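Putative cytochrome P450 154A1 (Streptomyces coelicolor, PDB 1ODO) is a haem-binding protein of the bacterial cytochrome P450 family, modelled here with 4-phenyl-1H-imidazole in its ligand pocket. Local coordinates at residues E71-A83 against V174-T188. Residues are numbered along the deposited sequence; the frame is centred on the assembly and turned at random.
With PIM (4-phenyl-1H-imidazole), chain C.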
loop_
_atom_site.group_PDB
_atom_site.type_symbol
_atom_site.label_atom_id
_atom_site.label_comp_id
_atom_site.label_asym_id
_atom_site.label_seq_id
_atom_site.Cartn_x
_atom_site.Cartn_y
_atom_site.Cartn_z
ATOM N N GLU A 71 -13.628 -22.092 6.908
ATOM C CA GLU A 71 -13.073 -22.369 8.232
ATOM C C GLU A 71 -12.203 -21.218 8.732
ATOM O O GLU A 71 -12.273 -20.830 9.897
ATOM C CB GLU A 71 -12.227 -23.642 8.186
ATOM C CG GLU A 71 -12.846 -24.762 7.368
ATOM C CD GLU A 71 -11.860 -25.870 7.040
ATOM O OE1 GLU A 71 -12.117 -26.621 6.068
ATOM O OE2 GLU A 71 -10.836 -25.998 7.754
ATOM N N VAL A 72 -11.386 -20.678 7.836
ATOM C CA VAL A 72 -10.481 -19.578 8.151
ATOM C C VAL A 72 -11.115 -18.227 8.483
ATOM O O VAL A 72 -10.642 -17.518 9.370
ATOM C CB VAL A 72 -9.475 -19.370 6.986
ATOM C CG1 VAL A 72 -8.611 -18.149 7.239
ATOM C CG2 VAL A 72 -8.603 -20.610 6.829
ATOM N N VAL A 73 -12.187 -17.875 7.781
ATOM C CA VAL A 73 -12.860 -16.602 8.005
ATOM C C VAL A 73 -13.258 -16.263 9.445
ATOM O O VAL A 73 -13.323 -15.086 9.810
ATOM C CB VAL A 73 -14.108 -16.475 7.104
ATOM C CG1 VAL A 73 -15.215 -17.399 7.593
ATOM C CG2 VAL A 73 -14.565 -15.035 7.067
ATOM N N GLY A 74 -13.515 -17.276 10.262
ATOM C CA GLY A 74 -13.899 -17.013 11.639
ATOM C C GLY A 74 -12.768 -16.996 12.655
ATOM O O GLY A 74 -12.954 -16.525 13.778
ATOM N N THR A 75 -11.590 -17.479 12.271
ATOM C CA THR A 75 -10.460 -17.502 13.196
ATOM C C THR A 75 -9.233 -16.684 12.802
ATOM O O THR A 75 -8.456 -16.284 13.663
ATOM C CB THR A 75 -9.981 -18.945 13.436
ATOM O OG1 THR A 75 -9.546 -19.512 12.194
ATOM C CG2 THR A 75 -11.106 -19.792 14.020
ATOM N N TRP A 76 -9.058 -16.430 11.511
ATOM C CA TRP A 76 -7.906 -15.661 11.046
ATOM C C TRP A 76 -8.042 -14.156 11.262
ATOM O O TRP A 76 -9.012 -13.539 10.823
ATOM C CB TRP A 76 -7.670 -15.949 9.566
ATOM C CG TRP A 76 -6.305 -15.585 9.061
ATOM C CD1 TRP A 76 -5.118 -15.735 9.720
ATOM C CD2 TRP A 76 -5.975 -15.154 7.736
ATOM N NE1 TRP A 76 -4.067 -15.433 8.884
ATOM C CE2 TRP A 76 -4.566 -15.076 7.658
ATOM C CE3 TRP A 76 -6.735 -14.834 6.601
ATOM C CZ2 TRP A 76 -3.898 -14.693 6.490
ATOM C CZ3 TRP A 76 -6.070 -14.451 5.437
ATOM C CH2 TRP A 76 -4.666 -14.386 5.392
ATOM N N PRO A 77 -7.061 -13.548 11.947
ATOM C CA PRO A 77 -7.086 -12.106 12.210
ATOM C C PRO A 77 -7.046 -11.265 10.934
ATOM O O PRO A 77 -7.443 -10.104 10.946
ATOM C CB PRO A 77 -5.848 -11.891 13.080
ATOM C CG PRO A 77 -5.729 -13.193 13.823
ATOM C CD PRO A 77 -5.986 -14.201 12.718
ATOM N N LEU A 78 -6.565 -11.849 9.836
ATOM C CA LEU A 78 -6.484 -11.125 8.567
ATOM C C LEU A 78 -7.643 -11.432 7.623
ATOM O O LEU A 78 -7.572 -11.138 6.431
ATOM C CB LEU A 78 -5.166 -11.451 7.854
ATOM C CG LEU A 78 -3.868 -11.153 8.610
ATOM C CD1 LEU A 78 -2.683 -11.371 7.682
ATOM C CD2 LEU A 78 -3.881 -9.721 9.116
ATOM N N ALA A 79 -8.715 -12.006 8.165
ATOM C CA ALA A 79 -9.888 -12.360 7.371
ATOM C C ALA A 79 -10.422 -11.265 6.449
ATOM O O ALA A 79 -10.823 -11.546 5.320
ATOM C CB ALA A 79 -11.008 -12.844 8.297
ATOM N N LEU A 80 -10.429 -10.022 6.921
ATOM C CA LEU A 80 -10.931 -8.916 6.108
ATOM C C LEU A 80 -10.231 -8.780 4.754
ATOM O O LEU A 80 -10.842 -8.358 3.771
ATOM C CB LEU A 80 -10.811 -7.595 6.872
ATOM C CG LEU A 80 -11.421 -6.377 6.169
ATOM C CD1 LEU A 80 -12.931 -6.567 6.032
ATOM C CD2 LEU A 80 -11.117 -5.112 6.961
ATOM N N TRP A 81 -8.956 -9.141 4.701
ATOM C CA TRP A 81 -8.205 -9.045 3.455
ATOM C C TRP A 81 -8.709 -9.982 2.364
ATOM O O TRP A 81 -8.496 -9.727 1.177
ATOM C CB TRP A 81 -6.718 -9.327 3.699
ATOM C CG TRP A 81 -6.001 -8.209 4.384
ATOM C CD1 TRP A 81 -6.016 -7.913 5.716
ATOM C CD2 TRP A 81 -5.199 -7.201 3.756
ATOM N NE1 TRP A 81 -5.273 -6.781 5.960
ATOM C CE2 TRP A 81 -4.761 -6.323 4.774
ATOM C CE3 TRP A 81 -4.809 -6.954 2.433
ATOM C CZ2 TRP A 81 -3.952 -5.214 4.508
ATOM C CZ3 TRP A 81 -4.006 -5.852 2.168
ATOM C CH2 TRP A 81 -3.587 -4.993 3.205
ATOM N N VAL A 82 -9.382 -11.058 2.763
ATOM C CA VAL A 82 -9.896 -12.020 1.793
ATOM C C VAL A 82 -11.409 -12.209 1.843
ATOM O O VAL A 82 -11.973 -12.889 0.988
ATOM C CB VAL A 82 -9.234 -13.410 1.998
ATOM C CG1 VAL A 82 -7.715 -13.280 1.940
ATOM C CG2 VAL A 82 -9.668 -14.011 3.333
ATOM N N ALA A 83 -12.064 -11.599 2.827
ATOM C CA ALA A 83 -13.509 -11.731 2.963
ATOM C C ALA A 83 -14.344 -10.634 2.307
ATOM O O ALA A 83 -15.544 -10.818 2.091
ATOM C CB ALA A 83 -13.881 -11.853 4.447
ATOM N N VAL A 174 -6.462 -1.981 10.193
ATOM C CA VAL A 174 -6.497 -2.935 9.088
ATOM C C VAL A 174 -5.103 -3.482 8.782
ATOM O O VAL A 174 -4.958 -4.642 8.385
ATOM C CB VAL A 174 -7.095 -2.292 7.814
ATOM C CG1 VAL A 174 -6.956 -3.243 6.626
ATOM C CG2 VAL A 174 -8.569 -1.966 8.047
ATOM N N PHE A 175 -4.081 -2.652 8.976
ATOM C CA PHE A 175 -2.706 -3.073 8.719
ATOM C C PHE A 175 -1.960 -3.542 9.968
ATOM O O PHE A 175 -0.810 -3.972 9.884
ATOM C CB PHE A 175 -1.915 -1.947 8.047
ATOM C CG PHE A 175 -2.321 -1.692 6.624
ATOM C CD1 PHE A 175 -3.475 -0.971 6.334
ATOM C CD2 PHE A 175 -1.565 -2.198 5.571
ATOM C CE1 PHE A 175 -3.869 -0.755 5.013
ATOM C CE2 PHE A 175 -1.950 -1.989 4.249
ATOM C CZ PHE A 175 -3.106 -1.265 3.970
ATOM N N ASP A 176 -2.612 -3.460 11.124
ATOM C CA ASP A 176 -1.989 -3.883 12.377
ATOM C C ASP A 176 -2.051 -5.405 12.496
ATOM O O ASP A 176 -3.038 -5.955 12.984
ATOM C CB ASP A 176 -2.716 -3.255 13.564
ATOM C CG ASP A 176 -1.989 -3.481 14.870
ATOM O OD1 ASP A 176 -1.171 -4.424 14.939
ATOM O OD2 ASP A 176 -2.243 -2.721 15.825
ATOM N N THR A 177 -0.995 -6.083 12.065
ATOM C CA THR A 177 -0.961 -7.537 12.128
ATOM C C THR A 177 -0.636 -8.126 13.500
ATOM O O THR A 177 -0.407 -9.330 13.618
ATOM C CB THR A 177 0.016 -8.106 11.072
ATOM O OG1 THR A 177 1.288 -7.468 11.200
ATOM C CG2 THR A 177 -0.524 -7.857 9.660
ATOM N N THR A 178 -0.616 -7.283 14.532
ATOM C CA THR A 178 -0.325 -7.755 15.886
ATOM C C THR A 178 -1.639 -7.982 16.645
ATOM O O THR A 178 -1.645 -8.532 17.743
ATOM C CB THR A 178 0.543 -6.746 16.693
ATOM O OG1 THR A 178 -0.219 -5.563 16.978
ATOM C CG2 THR A 178 1.791 -6.362 15.899
ATOM N N LEU A 179 -2.755 -7.559 16.054
ATOM C CA LEU A 179 -4.061 -7.727 16.693
ATOM C C LEU A 179 -4.540 -9.170 16.616
ATOM O O LEU A 179 -4.298 -9.857 15.616
ATOM C CB LEU A 179 -5.106 -6.833 16.015
ATOM C CG LEU A 179 -4.870 -5.322 16.024
ATOM C CD1 LEU A 179 -6.031 -4.629 15.334
ATOM C CD2 LEU A 179 -4.732 -4.824 17.455
ATOM N N ASP A 180 -5.213 -9.642 17.668
ATOM C CA ASP A 180 -5.705 -11.014 17.640
ATOM C C ASP A 180 -7.053 -10.995 16.929
ATOM O O ASP A 180 -7.557 -9.926 16.578
ATOM C CB ASP A 180 -5.832 -11.627 19.052
ATOM C CG ASP A 180 -6.801 -10.878 19.957
ATOM O OD1 ASP A 180 -7.779 -10.280 19.459
ATOM O OD2 ASP A 180 -6.587 -10.912 21.190
ATOM N N GLN A 181 -7.633 -12.170 16.721
ATOM C CA GLN A 181 -8.917 -12.287 16.040
ATOM C C GLN A 181 -10.004 -11.376 16.606
ATOM O O GLN A 181 -10.697 -10.694 15.853
ATOM C CB GLN A 181 -9.373 -13.752 16.062
ATOM C CG GLN A 181 -10.446 -14.119 15.043
ATOM C CD GLN A 181 -11.824 -13.629 15.432
ATOM O OE1 GLN A 181 -12.198 -13.678 16.601
ATOM N NE2 GLN A 181 -12.596 -13.173 14.449
ATOM N N ALA A 182 -10.147 -11.355 17.926
ATOM C CA ALA A 182 -11.161 -10.518 18.565
ATOM C C ALA A 182 -10.937 -9.031 18.308
ATOM O O ALA A 182 -11.874 -8.300 17.978
ATOM C CB ALA A 182 -11.189 -10.786 20.070
ATOM N N GLU A 183 -9.694 -8.589 18.466
ATOM C CA GLU A 183 -9.345 -7.189 18.254
ATOM C C GLU A 183 -9.529 -6.779 16.797
ATOM O O GLU A 183 -9.974 -5.670 16.515
ATOM C CB GLU A 183 -7.898 -6.938 18.687
ATOM C CG GLU A 183 -7.642 -7.277 20.146
ATOM C CD GLU A 183 -6.170 -7.253 20.507
ATOM O OE1 GLU A 183 -5.359 -7.846 19.763
ATOM O OE2 GLU A 183 -5.828 -6.648 21.545
ATOM N N ALA A 184 -9.181 -7.674 15.876
ATOM C CA ALA A 184 -9.318 -7.387 14.449
ATOM C C ALA A 184 -10.801 -7.271 14.106
ATOM O O ALA A 184 -11.226 -6.371 13.387
ATOM C CB ALA A 184 -8.679 -8.501 13.631
ATOM N N GLN A 185 -11.579 -8.203 14.636
ATOM C CA GLN A 185 -13.015 -8.244 14.414
ATOM C C GLN A 185 -13.675 -6.955 14.919
ATOM O O GLN A 185 -14.580 -6.418 14.277
ATOM C CB GLN A 185 -13.569 -9.479 15.126
ATOM C CG GLN A 185 -15.061 -9.653 15.116
ATOM C CD GLN A 185 -15.453 -10.993 15.714
ATOM O OE1 GLN A 185 -15.315 -12.038 15.071
ATOM N NE2 GLN A 185 -15.916 -10.973 16.959
ATOM N N ALA A 186 -13.217 -6.455 16.062
ATOM C CA ALA A 186 -13.775 -5.229 16.625
ATOM C C ALA A 186 -13.423 -4.032 15.736
ATOM O O ALA A 186 -14.265 -3.172 15.472
ATOM C CB ALA A 186 -13.244 -5.007 18.037
ATOM N N ASN A 187 -12.176 -3.982 15.276
ATOM C CA ASN A 187 -11.736 -2.886 14.419
ATOM C C ASN A 187 -12.538 -2.896 13.126
ATOM O O ASN A 187 -12.971 -1.852 12.639
ATOM C CB ASN A 187 -10.241 -3.011 14.103
ATOM C CG ASN A 187 -9.744 -1.895 13.199
ATOM O OD1 ASN A 187 -9.580 -2.082 11.990
ATOM N ND2 ASN A 187 -9.522 -0.722 13.777
ATOM N N THR A 188 -12.739 -4.084 12.574
ATOM C CA THR A 188 -13.493 -4.212 11.339
ATOM C C THR A 188 -14.927 -3.727 11.530
ATOM O O THR A 188 -15.461 -3.007 10.687
ATOM C CB THR A 188 -13.490 -5.672 10.850
ATOM O OG1 THR A 188 -12.161 -6.025 10.446
ATOM C CG2 THR A 188 -14.442 -5.852 9.669
HETATM N N1 PIM C . -3.790 -0.189 0.043
HETATM C C2 PIM C . -3.124 0.395 -1.022
HETATM N N3 PIM C . -3.510 -0.143 -2.067
HETATM C C4 PIM C . -4.411 -1.073 -1.803
HETATM C C5 PIM C . -4.605 -1.121 -0.481
HETATM C C6 PIM C . -5.515 -1.986 0.349
HETATM C C7 PIM C . -5.994 -1.468 1.596
HETATM C C8 PIM C . -6.869 -2.294 2.399
HETATM C C9 PIM C . -7.219 -3.581 1.922
HETATM C C10 PIM C . -6.740 -4.084 0.683
HETATM C C11 PIM C . -5.878 -3.245 -0.085
HETATM O O HOH W 1 -11.570 -13.532 11.695
HETATM O O HOH W 2 -5.912 -6.933 9.188
#
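Trp81 meets Val174 and Phe175 beside the bound 4-phenyl-1H-imidazole. Its indole NE1 donates to the backbone O of Val174 at 3.2 Å, the one direct hydrogen bond between the two segments. The oxygen lies near the indole plane, 11° out of it. Water 2 donates to Val174 O and accepts a weak bond from Trp81 NE1, so it bridges the same two atoms.

The aromatic contact is T-shaped. The edge of the Trp81 six-membered ring points at the face of Phe175, with the planes at 88° and Trp81 CH2 3.6 Å from Phe175 CE2. The ligand's phenyl ring lies over one face of Trp81, offset toward the rim, with ligand C10 3.6 Å from Trp81 CZ3.

Van der Waals packing extends the contact. Leu80 has CG anti to the backbone N (chi1 -175°), which carries CD2 to Val174 CG2 (4.2 Å) and beside Thr188 OG1. Leu78 CD2 touches Thr177 CG2 at 3.9 Å. Pro77 lays CB and CG against the backbone of Leu179 to Gln181, and its O abuts Ala184 CB at 3.4 Å. Gln181 CG lies against Thr75 O.

Water 1 makes a polar bridge near the proline. The Gln181 chain bends at chi2, and its amide NE2 donates to Gln185 OE1 and to water 1, which in turn donates to Val73 O and Trp76 O. Within 174-188, an Asp180-Glu183 capping box starts helix 181-204.

The loop and helix 80-83 thus pack on the end of helix 161-175, the turn after it and the first turns of helix 181-204. Trp81 from helix 80-83 and Phe175 from the end of helix 161-175 line the 4-phenyl-1H-imidazole pocket of this P450.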